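Local coordinates for hemolysin-related protein (Vibrio cholerae serotype O1, PDB 6MLT) that is a secreted biofilm matrix protein that binds metal ions and probably helps the biofilm adhere through a carbohydrate-binding beta-prism lectin domain, at residues S287-T292 with Q440-I445; A295-Y300 with A428-V433; Q308-A313 with G409-S414; A319-A324 with Q334-G339. All coordinates share one frame; numbering follows the deposited sequence.

Interaction 1: residues S287-T292 with Q440-I445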
loop_
_atom_site.group_PDB
_atom_site.type_symbol
_atom_site.label_atom_id
_atom_site.label_comp_id
_atom_site.label_asym_id
_atom_site.label_seq_id
_atom_site.Cartn_x
_atom_site.Cartn_y
_atom_site.Cartn_z
ATOM N N SER A 287 2.913 14.733 1.930
ATOM C CA SER A 287 3.558 15.788 2.706
ATOM C C SER A 287 2.555 16.757 3.321
ATOM O O SER A 287 2.878 17.404 4.324
ATOM C CB SER A 287 4.539 16.558 1.825
ATOM O OG SER A 287 3.858 17.215 0.773
ATOM N N SER A 288 1.353 16.877 2.749
ATOM C CA SER A 288 0.342 17.772 3.301
ATOM C C SER A 288 -0.157 17.325 4.669
ATOM O O SER A 288 -0.827 18.110 5.348
ATOM C CB SER A 288 -0.842 17.891 2.333
ATOM O OG SER A 288 -1.635 16.713 2.317
ATOM N N SER A 289 0.146 16.096 5.084
ATOM C CA SER A 289 -0.244 15.587 6.393
ATOM C C SER A 289 0.918 15.524 7.373
ATOM O O SER A 289 0.722 15.097 8.516
ATOM C CB SER A 289 -0.865 14.190 6.255
ATOM O OG SER A 289 -2.170 14.268 5.711
ATOM N N ALA A 290 2.116 15.931 6.964
ATOM C CA ALA A 290 3.291 15.801 7.808
ATOM C C ALA A 290 3.390 16.961 8.794
ATOM O O ALA A 290 3.016 18.098 8.495
ATOM C CB ALA A 290 4.558 15.739 6.954
ATOM N N THR A 291 3.906 16.654 9.981
ATOM C CA THR A 291 4.138 17.640 11.028
ATOM C C THR A 291 5.592 18.092 10.948
ATOM O O THR A 291 6.506 17.271 11.070
ATOM C CB THR A 291 3.818 17.052 12.403
ATOM O OG1 THR A 291 2.485 16.526 12.401
ATOM C CG2 THR A 291 3.932 18.110 13.487
ATOM N N THR A 292 5.802 19.391 10.743
ATOM C CA THR A 292 7.125 19.943 10.485
ATOM C C THR A 292 7.405 21.112 11.423
ATOM O O THR A 292 6.490 21.756 11.939
ATOM C CB THR A 292 7.257 20.409 9.028
ATOM O OG1 THR A 292 8.530 21.039 8.835
ATOM C CG2 THR A 292 6.151 21.395 8.673
ATOM N N GLN A 440 -3.311 11.197 8.348
ATOM C CA GLN A 440 -3.821 10.531 7.151
ATOM C C GLN A 440 -4.910 11.356 6.473
ATOM O O GLN A 440 -5.787 10.806 5.797
ATOM C CB GLN A 440 -4.344 9.134 7.485
ATOM C CG GLN A 440 -3.410 8.298 8.355
ATOM C CD GLN A 440 -2.084 7.955 7.684
ATOM O OE1 GLN A 440 -1.836 8.313 6.533
ATOM N NE2 GLN A 440 -1.227 7.248 8.410
ATOM N N SER A 441 -4.859 12.682 6.620
ATOM C CA SER A 441 -5.861 13.533 5.990
ATOM C C SER A 441 -5.787 13.484 4.470
ATOM O O SER A 441 -6.736 13.902 3.800
ATOM C CB SER A 441 -5.697 14.979 6.465
ATOM O OG SER A 441 -4.456 15.505 6.034
ATOM N N HIS A 442 -4.683 12.993 3.916
ATOM C CA HIS A 442 -4.510 12.874 2.473
ATOM C C HIS A 442 -5.040 11.555 1.911
ATOM O O HIS A 442 -5.164 11.425 0.686
ATOM C CB HIS A 442 -3.025 13.006 2.124
ATOM C CG HIS A 442 -2.170 11.937 2.733
ATOM N ND1 HIS A 442 -1.808 11.939 4.064
ATOM C CD2 HIS A 442 -1.625 10.819 2.197
ATOM C CE1 HIS A 442 -1.069 10.873 4.318
ATOM N NE2 HIS A 442 -0.947 10.175 3.202
ATOM N N MET A 443 -5.349 10.586 2.767
ATOM C CA MET A 443 -5.733 9.252 2.331
ATOM C C MET A 443 -7.207 9.198 1.940
ATOM O O MET A 443 -8.063 9.863 2.539
ATOM C CB MET A 443 -5.475 8.228 3.437
ATOM C CG MET A 443 -4.002 8.022 3.776
ATOM S SD MET A 443 -3.050 7.425 2.375
ATOM C CE MET A 443 -3.796 5.807 2.140
ATOM N N GLY A 444 -7.496 8.374 0.935
ATOM C CA GLY A 444 -8.861 8.129 0.527
ATOM C C GLY A 444 -9.072 6.660 0.220
ATOM O O GLY A 444 -8.132 5.919 -0.084
ATOM N N ILE A 445 -10.333 6.255 0.318
ATOM C CA ILE A 445 -10.788 4.916 -0.042
ATOM C C ILE A 445 -11.842 5.084 -1.126
ATOM O O ILE A 445 -12.858 5.751 -0.905
ATOM C CB ILE A 445 -11.376 4.174 1.167
ATOM C CG1 ILE A 445 -10.322 4.010 2.259
ATOM C CG2 ILE A 445 -11.927 2.824 0.755
ATOM C CD1 ILE A 445 -10.920 3.899 3.650
HETATM O O HOH W 1 -4.289 16.387 3.089
#
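Two consecutive residues of one turn grip Ser289 OG: it hydrogen-bonds to Ser441 OG at 2.6 Å and to His442 ND1 at 2.9 Å. Either partner could supply the proton in each bond. The oxygen meets the imidazole at its edge, in the ring plane, and it stands beside its own backbone N (chi1 -74°), which directs it at the turn. A weak hydrogen bond to the carbonyl of Ala438 adds a third partner. In the returning chain, Gln440 to Met443 form a type I beta turn. The His442 ring is backed on one face by CG of Met443, 3.8 Å above its plane. A water bridges the hydroxyls of Ser288 and Ser441, donating to Ser288 OG at 2.8 Å and lying 3.1 Å from Ser441 OG; Ser288 OG is also bonded to the carbonyl of Lys285. The contact joins the two chain connections that run between the beta-propeller and the lectin domain, just before strand 443-448 enters a propeller blade. Because hydroxyls and an imidazole nitrogen carry it, the junction relies on directional polar bonds, and the orientation of the buried Ser289 hydroxyl is probably coupled to the protonation of His442.

Interaction 2: residues A295-Y300 with A428-V433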
loop_
_atom_site.group_PDB
_atom_site.type_symbol
_atom_site.label_atom_id
_atom_site.label_comp_id
_atom_site.label_asym_id
_atom_site.label_seq_id
_atom_site.Cartn_x
_atom_site.Cartn_y
_atom_site.Cartn_z
ATOM N N ALA A 295 8.526 26.761 14.376
ATOM C CA ALA A 295 8.773 27.765 15.401
ATOM C C ALA A 295 9.697 27.168 16.452
ATOM O O ALA A 295 9.940 25.958 16.483
ATOM C CB ALA A 295 7.468 28.251 16.036
ATOM N N GLN A 296 10.199 28.036 17.327
ATOM C CA GLN A 296 11.139 27.609 18.349
ATOM C C GLN A 296 11.040 28.533 19.553
ATOM O O GLN A 296 10.581 29.675 19.457
ATOM C CB GLN A 296 12.571 27.593 17.807
ATOM C CG GLN A 296 13.044 28.936 17.296
ATOM C CD GLN A 296 14.336 28.834 16.522
ATOM O OE1 GLN A 296 14.678 27.771 16.001
ATOM N NE2 GLN A 296 15.065 29.937 16.441
ATOM N N SER A 297 11.479 28.016 20.696
ATOM C CA SER A 297 11.581 28.808 21.907
ATOM C C SER A 297 12.839 29.669 21.856
ATOM O O SER A 297 13.613 29.630 20.896
ATOM C CB SER A 297 11.623 27.894 23.126
ATOM O OG SER A 297 12.852 27.184 23.152
ATOM N N ALA A 298 13.062 30.440 22.918
ATOM C CA ALA A 298 14.348 31.087 23.103
ATOM C C ALA A 298 15.402 30.037 23.455
ATOM O O ALA A 298 15.097 28.867 23.709
ATOM C CB ALA A 298 14.262 32.149 24.199
ATOM N N VAL A 299 16.662 30.463 23.456
ATOM C CA VAL A 299 17.772 29.622 23.893
ATOM C C VAL A 299 17.924 29.776 25.398
ATOM O O VAL A 299 18.018 30.898 25.910
ATOM C CB VAL A 299 19.075 30.003 23.169
ATOM C CG1 VAL A 299 20.233 29.138 23.662
ATOM C CG2 VAL A 299 18.907 29.859 21.663
ATOM N N TYR A 300 17.957 28.653 26.108
ATOM C CA TYR A 300 18.106 28.642 27.560
ATOM C C TYR A 300 19.448 28.021 27.925
ATOM O O TYR A 300 19.695 26.849 27.624
ATOM C CB TYR A 300 16.955 27.870 28.209
ATOM C CG TYR A 300 15.598 28.306 27.710
ATOM C CD1 TYR A 300 15.090 29.561 28.023
ATOM C CD2 TYR A 300 14.832 27.468 26.910
ATOM C CE1 TYR A 300 13.854 29.970 27.557
ATOM C CE2 TYR A 300 13.594 27.866 26.443
ATOM C CZ TYR A 300 13.112 29.117 26.772
ATOM O OH TYR A 300 11.884 29.519 26.312
ATOM N N ALA A 428 23.200 24.358 26.910
ATOM C CA ALA A 428 22.048 25.164 26.530
ATOM C C ALA A 428 21.084 24.303 25.733
ATOM O O ALA A 428 21.477 23.321 25.095
ATOM C CB ALA A 428 22.450 26.397 25.715
ATOM N N VAL A 429 19.809 24.702 25.749
ATOM C CA VAL A 429 18.771 24.005 25.002
ATOM C C VAL A 429 17.803 25.006 24.392
ATOM O O VAL A 429 17.648 26.136 24.861
ATOM C CB VAL A 429 17.982 22.999 25.872
ATOM C CG1 VAL A 429 18.879 21.887 26.344
ATOM C CG2 VAL A 429 17.334 23.712 27.054
ATOM N N GLN A 430 17.131 24.551 23.341
ATOM C CA GLN A 430 16.112 25.320 22.648
ATOM C C GLN A 430 15.119 24.326 22.071
ATOM O O GLN A 430 15.522 23.296 21.528
ATOM C CB GLN A 430 16.726 26.195 21.550
ATOM C CG GLN A 430 15.728 26.951 20.694
ATOM C CD GLN A 430 16.420 27.819 19.658
ATOM O OE1 GLN A 430 17.369 27.384 19.003
ATOM N NE2 GLN A 430 15.966 29.059 19.524
ATOM N N PHE A 431 13.834 24.627 22.205
ATOM C CA PHE A 431 12.780 23.699 21.820
ATOM C C PHE A 431 12.218 24.060 20.453
ATOM O O PHE A 431 11.976 25.234 20.162
ATOM C CB PHE A 431 11.667 23.690 22.863
ATOM C CG PHE A 431 12.158 23.387 24.239
ATOM C CD1 PHE A 431 12.492 22.091 24.596
ATOM C CD2 PHE A 431 12.323 24.397 25.167
ATOM C CE1 PHE A 431 12.970 21.809 25.863
ATOM C CE2 PHE A 431 12.800 24.121 26.439
ATOM C CZ PHE A 431 13.122 22.825 26.783
ATOM N N LEU A 432 12.006 23.035 19.631
ATOM C CA LEU A 432 11.477 23.170 18.280
ATOM C C LEU A 432 10.074 22.579 18.232
ATOM O O LEU A 432 9.860 21.444 18.679
ATOM C CB LEU A 432 12.383 22.456 17.278
ATOM C CG LEU A 432 13.879 22.740 17.421
ATOM C CD1 LEU A 432 14.698 21.838 16.513
ATOM C CD2 LEU A 432 14.165 24.204 17.128
ATOM N N VAL A 433 9.127 23.338 17.677
ATOM C CA VAL A 433 7.719 22.962 17.665
ATOM C C VAL A 433 7.159 23.124 16.253
ATOM O O VAL A 433 7.750 23.781 15.394
ATOM C CB VAL A 433 6.893 23.798 18.664
ATOM C CG1 VAL A 433 7.411 23.592 20.092
ATOM C CG2 VAL A 433 6.936 25.274 18.288
#
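With CG anti to the backbone N (chi1 175°) and the chain extended beyond it, Gln430 reaches across to Ser297, whose own chi1 of 69° turns OG back toward the neighbouring strand. The two meet where strand 295-301, at the edge of an antiparallel sheet in the beta-prism lectin fold, is broken by a short loop. Regular pairing flanks the break: Ala295 with Val433 and Tyr300 with Val429 are hydrogen-bonded pairs, with Gln296 and Leu432 a non-hydrogen-bonded pair between the first of these and the loop. The register shifts by one residue across the interruption, and side chains there supply bonds that accompany Ser297 N to Phe431 O. Gln430 NE2 donates to Ser297 O at 2.8 Å, with the acceptor in its amide plane, while Phe431 N donates to Ser297 OG at 2.9 Å in a nearly straight bond (171°). That hydroxyl in turn gives its proton to Ala298 O, 2.9 Å away. Asn411 ND2 holds the other end of the amide, at Gln430 OE1. On the face carrying Tyr300 and Phe431, the side chains cross at about a right angle and pack against strand 352-359 of another sheet. Their closest approach joins Tyr300 CE2 to Phe431 CE2 at 3.8 Å, the tyrosine carbon lying at the edge of the phenylalanine ring.

Interaction 3: residues Q308-A313 with G409-S414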
loop_
_atom_site.group_PDB
_atom_site.type_symbol
_atom_site.label_atom_id
_atom_site.label_comp_id
_atom_site.label_asym_id
_atom_site.label_seq_id
_atom_site.Cartn_x
_atom_site.Cartn_y
_atom_site.Cartn_z
ATOM N N GLN A 308 25.855 24.570 18.217
ATOM C CA GLN A 308 24.452 24.178 18.170
ATOM C C GLN A 308 24.271 22.935 17.305
ATOM O O GLN A 308 24.775 22.873 16.182
ATOM C CB GLN A 308 23.640 25.354 17.622
ATOM C CG GLN A 308 22.279 25.033 17.065
ATOM C CD GLN A 308 21.584 26.278 16.572
ATOM O OE1 GLN A 308 22.127 27.378 16.675
ATOM N NE2 GLN A 308 20.387 26.119 16.029
ATOM N N GLN A 309 23.558 21.935 17.832
ATOM C CA GLN A 309 23.271 20.706 17.096
ATOM C C GLN A 309 21.798 20.360 17.239
ATOM O O GLN A 309 21.268 20.327 18.355
ATOM C CB GLN A 309 24.142 19.547 17.592
ATOM C CG GLN A 309 25.637 19.838 17.515
ATOM C CD GLN A 309 26.494 18.665 17.950
ATOM O OE1 GLN A 309 27.256 18.760 18.912
ATOM N NE2 GLN A 309 26.381 17.553 17.234
ATOM N N ARG A 310 21.144 20.090 16.114
ATOM C CA ARG A 310 19.711 19.837 16.101
ATOM C C ARG A 310 19.414 18.373 16.390
ATOM O O ARG A 310 20.036 17.475 15.817
ATOM C CB ARG A 310 19.104 20.222 14.751
ATOM C CG ARG A 310 17.595 20.003 14.668
ATOM C CD ARG A 310 17.040 20.383 13.299
ATOM N NE ARG A 310 17.471 19.457 12.255
ATOM C CZ ARG A 310 17.140 19.568 10.972
ATOM N NH1 ARG A 310 16.368 20.568 10.563
ATOM N NH2 ARG A 310 17.582 18.676 10.095
ATOM N N VAL A 311 18.434 18.144 17.257
ATOM C CA VAL A 311 17.997 16.805 17.634
ATOM C C VAL A 311 16.496 16.741 17.407
ATOM O O VAL A 311 15.728 17.390 18.126
ATOM C CB VAL A 311 18.343 16.467 19.093
ATOM C CG1 VAL A 311 17.785 15.102 19.480
ATOM C CG2 VAL A 311 19.839 16.505 19.302
ATOM N N LEU A 312 16.076 15.952 16.426
ATOM C CA LEU A 312 14.666 15.770 16.124
ATOM C C LEU A 312 14.180 14.474 16.752
ATOM O O LEU A 312 14.886 13.465 16.739
ATOM C CB LEU A 312 14.427 15.747 14.610
ATOM C CG LEU A 312 14.813 17.013 13.840
ATOM C CD1 LEU A 312 14.631 16.800 12.341
ATOM C CD2 LEU A 312 14.002 18.217 14.311
ATOM N N ALA A 313 12.969 14.509 17.303
ATOM C CA ALA A 313 12.403 13.327 17.926
ATOM C C ALA A 313 12.093 12.271 16.871
ATOM O O ALA A 313 11.586 12.581 15.789
ATOM C CB ALA A 313 11.136 13.696 18.693
ATOM N N GLY A 409 11.448 18.560 18.551
ATOM C CA GLY A 409 12.870 18.334 18.731
ATOM C C GLY A 409 13.483 19.428 19.578
ATOM O O GLY A 409 12.777 20.243 20.181
ATOM N N MET A 410 14.815 19.438 19.614
ATOM C CA MET A 410 15.552 20.438 20.371
ATOM C C MET A 410 16.856 20.761 19.655
ATOM O O MET A 410 17.441 19.906 18.987
ATOM C CB MET A 410 15.872 19.958 21.794
ATOM C CG MET A 410 14.662 19.582 22.644
ATOM S SD MET A 410 15.134 18.912 24.263
ATOM C CE MET A 410 16.044 20.285 24.960
ATOM N N ASN A 411 17.306 22.005 19.797
ATOM C CA ASN A 411 18.700 22.342 19.551
ATOM C C ASN A 411 19.453 22.196 20.866
ATOM O O ASN A 411 18.959 22.601 21.924
ATOM C CB ASN A 411 18.844 23.760 18.997
ATOM C CG ASN A 411 18.341 23.886 17.570
ATOM O OD1 ASN A 411 18.465 22.961 16.771
ATOM N ND2 ASN A 411 17.765 25.038 17.248
ATOM N N VAL A 412 20.636 21.589 20.801
ATOM C CA VAL A 412 21.399 21.215 21.987
ATOM C C VAL A 412 22.814 21.758 21.843
ATOM O O VAL A 412 23.452 21.574 20.801
ATOM C CB VAL A 412 21.418 19.687 22.181
ATOM C CG1 VAL A 412 22.197 19.299 23.431
ATOM C CG2 VAL A 412 19.988 19.145 22.249
ATOM N N TRP A 413 23.291 22.443 22.878
ATOM C CA TRP A 413 24.661 22.934 22.957
ATOM C C TRP A 413 25.385 22.168 24.054
ATOM O O TRP A 413 24.895 22.103 25.188
ATOM C CB TRP A 413 24.708 24.426 23.292
ATOM C CG TRP A 413 24.265 25.393 22.222
ATOM C CD1 TRP A 413 25.065 26.222 21.483
ATOM C CD2 TRP A 413 22.921 25.661 21.803
ATOM N NE1 TRP A 413 24.303 26.979 20.628
ATOM C CE2 TRP A 413 22.983 26.655 20.804
ATOM C CE3 TRP A 413 21.672 25.158 22.177
ATOM C CZ2 TRP A 413 21.848 27.144 20.168
ATOM C CZ3 TRP A 413 20.549 25.646 21.551
ATOM C CH2 TRP A 413 20.641 26.628 20.557
ATOM N N SER A 414 26.553 21.617 23.733
ATOM C CA SER A 414 27.392 20.960 24.732
ATOM C C SER A 414 28.842 21.329 24.470
ATOM O O SER A 414 29.376 21.041 23.395
ATOM C CB SER A 414 27.224 19.442 24.704
ATOM O OG SER A 414 28.048 18.831 25.691
#
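Strand 309-312 forms an edge of an antiparallel sheet in the beta-prism lectin fold, pairing with strand 405-413, and beside it Gln308 lies over Trp413. Gln309 with Val412 and Val311 with Met410 are the hydrogen-bonded pairs; the shorter bonds join Val311 N to Met410 O and Met410 N to Val311 O, both at 2.7 Å. Arg310 with Asn411 and Leu312 with Gly409 are non-hydrogen-bonded pairs, and the absence of a side chain on Gly409 lets its CA come within 4.1 Å of Leu312 CA. Val311 CG2 meets Val412 CG2 at 4.0 Å on the face that packs against Ile337 of strand 336-338. On the other face, Asn411 turns OD1 to Arg310, 3.5 Å from its CB, while ND2 is bonded to Gln430 OE1 on the adjoining strand. Gln308 NE2 passes 3.1 Å from Asn411 ND2, but two donors face each other there and form no hydrogen bond. An extended chain with CG anti to the backbone N (chi1 160°) carries Gln308 alongside the indole, pointing the same way, its amide turned 42° from the ring plane. Gln308 CB sits 3.2 Å above one face of the Trp413 ring, toward the rim, and 3.5 Å from NE1.

Interaction 4: residues A319-A324 with Q334-G339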
loop_
_atom_site.group_PDB
_atom_site.type_symbol
_atom_site.label_atom_id
_atom_site.label_comp_id
_atom_site.label_asym_id
_atom_site.label_seq_id
_atom_site.Cartn_x
_atom_site.Cartn_y
_atom_site.Cartn_z
ATOM N N ALA A 319 15.588 10.726 23.689
ATOM C CA ALA A 319 16.372 10.062 24.719
ATOM C C ALA A 319 17.178 11.102 25.487
ATOM O O ALA A 319 17.711 12.046 24.897
ATOM C CB ALA A 319 17.310 9.029 24.103
ATOM N N ILE A 320 17.267 10.925 26.801
ATOM C CA ILE A 320 17.982 11.858 27.668
ATOM C C ILE A 320 18.775 11.066 28.692
ATOM O O ILE A 320 18.227 10.186 29.363
ATOM C CB ILE A 320 17.024 12.822 28.387
ATOM C CG1 ILE A 320 16.190 13.604 27.366
ATOM C CG2 ILE A 320 17.816 13.771 29.297
ATOM C CD1 ILE A 320 15.147 14.528 28.006
ATOM N N ARG A 321 20.058 11.386 28.829
ATOM C CA ARG A 321 20.862 10.865 29.923
ATOM C C ARG A 321 21.082 11.981 30.929
ATOM O O ARG A 321 21.454 13.102 30.558
ATOM C CB ARG A 321 22.195 10.284 29.438
ATOM C CG ARG A 321 22.114 8.785 29.110
ATOM C CD ARG A 321 23.492 8.144 28.905
ATOM N NE ARG A 321 24.042 8.386 27.570
ATOM C CZ ARG A 321 24.913 9.341 27.258
ATOM N NH1 ARG A 321 25.360 10.178 28.179
ATOM N NH2 ARG A 321 25.344 9.463 26.005
ATOM N N SER A 322 20.822 11.684 32.199
ATOM C CA SER A 322 20.884 12.709 33.224
ATOM C C SER A 322 21.138 12.050 34.568
ATOM O O SER A 322 20.767 10.898 34.789
ATOM C CB SER A 322 19.586 13.521 33.269
ATOM O OG SER A 322 18.493 12.704 33.656
ATOM N N GLY A 323 21.794 12.800 35.449
ATOM C CA GLY A 323 21.954 12.408 36.833
ATOM C C GLY A 323 21.646 13.592 37.720
ATOM O O GLY A 323 20.481 13.978 37.863
ATOM N N ALA A 324 22.685 14.193 38.303
ATOM C CA ALA A 324 22.508 15.463 38.992
ATOM C C ALA A 324 22.114 16.566 38.018
ATOM O O ALA A 324 21.394 17.502 38.393
ATOM C CB ALA A 324 23.792 15.842 39.729
ATOM N N GLN A 334 21.865 5.873 21.011
ATOM C CA GLN A 334 23.113 5.721 20.273
ATOM C C GLN A 334 23.628 7.026 19.677
ATOM O O GLN A 334 24.831 7.133 19.414
ATOM C CB GLN A 334 22.942 4.686 19.150
ATOM N N ASN A 335 22.766 8.018 19.462
ATOM C CA ASN A 335 23.147 9.274 18.810
ATOM C C ASN A 335 22.780 10.421 19.743
ATOM O O ASN A 335 21.780 11.112 19.530
ATOM C CB ASN A 335 22.451 9.418 17.442
ATOM C CG ASN A 335 22.684 8.224 16.541
ATOM O OD1 ASN A 335 23.695 8.144 15.845
ATOM N ND2 ASN A 335 21.743 7.286 16.549
ATOM N N MET A 336 23.598 10.632 20.771
ATOM C CA MET A 336 23.287 11.593 21.818
ATOM C C MET A 336 24.327 12.702 21.864
ATOM O O MET A 336 25.531 12.451 21.770
ATOM C CB MET A 336 23.191 10.895 23.174
ATOM C CG MET A 336 22.055 9.891 23.221
ATOM S SD MET A 336 21.738 9.322 24.876
ATOM C CE MET A 336 20.786 10.694 25.536
ATOM N N ILE A 337 23.844 13.928 22.029
ATOM C CA ILE A 337 24.683 15.116 22.119
ATOM C C ILE A 337 24.905 15.418 23.591
ATOM O O ILE A 337 23.948 15.690 24.321
ATOM C CB ILE A 337 24.026 16.310 21.413
ATOM C CG1 ILE A 337 23.567 15.908 20.006
ATOM C CG2 ILE A 337 24.968 17.495 21.374
ATOM C CD1 ILE A 337 24.638 15.248 19.162
ATOM N N GLY A 338 26.158 15.388 24.022
ATOM C CA GLY A 338 26.504 15.695 25.387
ATOM C C GLY A 338 27.551 14.735 25.908
ATOM O O GLY A 338 28.183 13.994 25.153
ATOM N N GLY A 339 27.729 14.757 27.221
ATOM C CA GLY A 339 28.706 13.922 27.880
ATOM C C GLY A 339 28.282 12.462 27.905
ATOM O O GLY A 339 27.246 12.058 27.373
HETATM O O HOH W 2 27.041 11.288 24.558
#
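Arg321 NH1 donates a nearly straight hydrogen bond (175°) to Gly339 O at 2.8 Å, the main polar link between the two segments. The carbonyl oxygen lies at the edge of the guanidinium, in its plane, whereas seen from the carbonyl the donor is tilted 29° from the plane of the C=O group. The same NH1 is also bonded to Gly341 O, so that one nitrogen serves two carbonyls of the chain after strand 336-338. A water adds an indirect path: Arg321 NH2 donates to it at 2.9 Å, and it donates to Gly339 O, also at 2.9 Å. With the water likewise at the edge in the guanidinium plane, the planar group is held against rotation by partners on both terminal nitrogens.

These segments belong to one antiparallel sheet of the beta-prism lectin fold, but they are not neighbours in it: strand 326-330 runs between strands 317-322 and 336-338. Their axes are 8.2 Å apart, and side chains have to reach over Ala328 of the intervening strand to meet.

The van der Waals part of the contact is made by Met336. A bend at the end of its chain (chi3 79°) brings CE in against the backbone of strand 317-322, 3.4 Å from Arg321 N, with Ala319 CB at 4.1 Å. The two long side chains, Met336 and Arg321, cross at a slant, with SD 3.7 Å from Arg321 NE and approaching the guanidinium obliquely.

Interaction 1 lies at the junction with the propeller, and interactions 2, 3 and 4 follow within the beta-prism domain, each enclosed along the chain by the one before. Interactions 2 and 3, with centres about 9 Å apart, share one four-stranded sheet: strands 428-435 and 405-413 are its inner neighbours, and strands 295-301 and 309-312 its two edges. Interaction 4 belongs to a second sheet, its centre about 12 Å from that of interaction 3, and Ile337 packs between them against Val311 and Val412. Interaction 1 is about 27 Å from interaction 2, centre to centre. The lectin domain is thus an insertion whose entering and leaving chains meet at interaction 1.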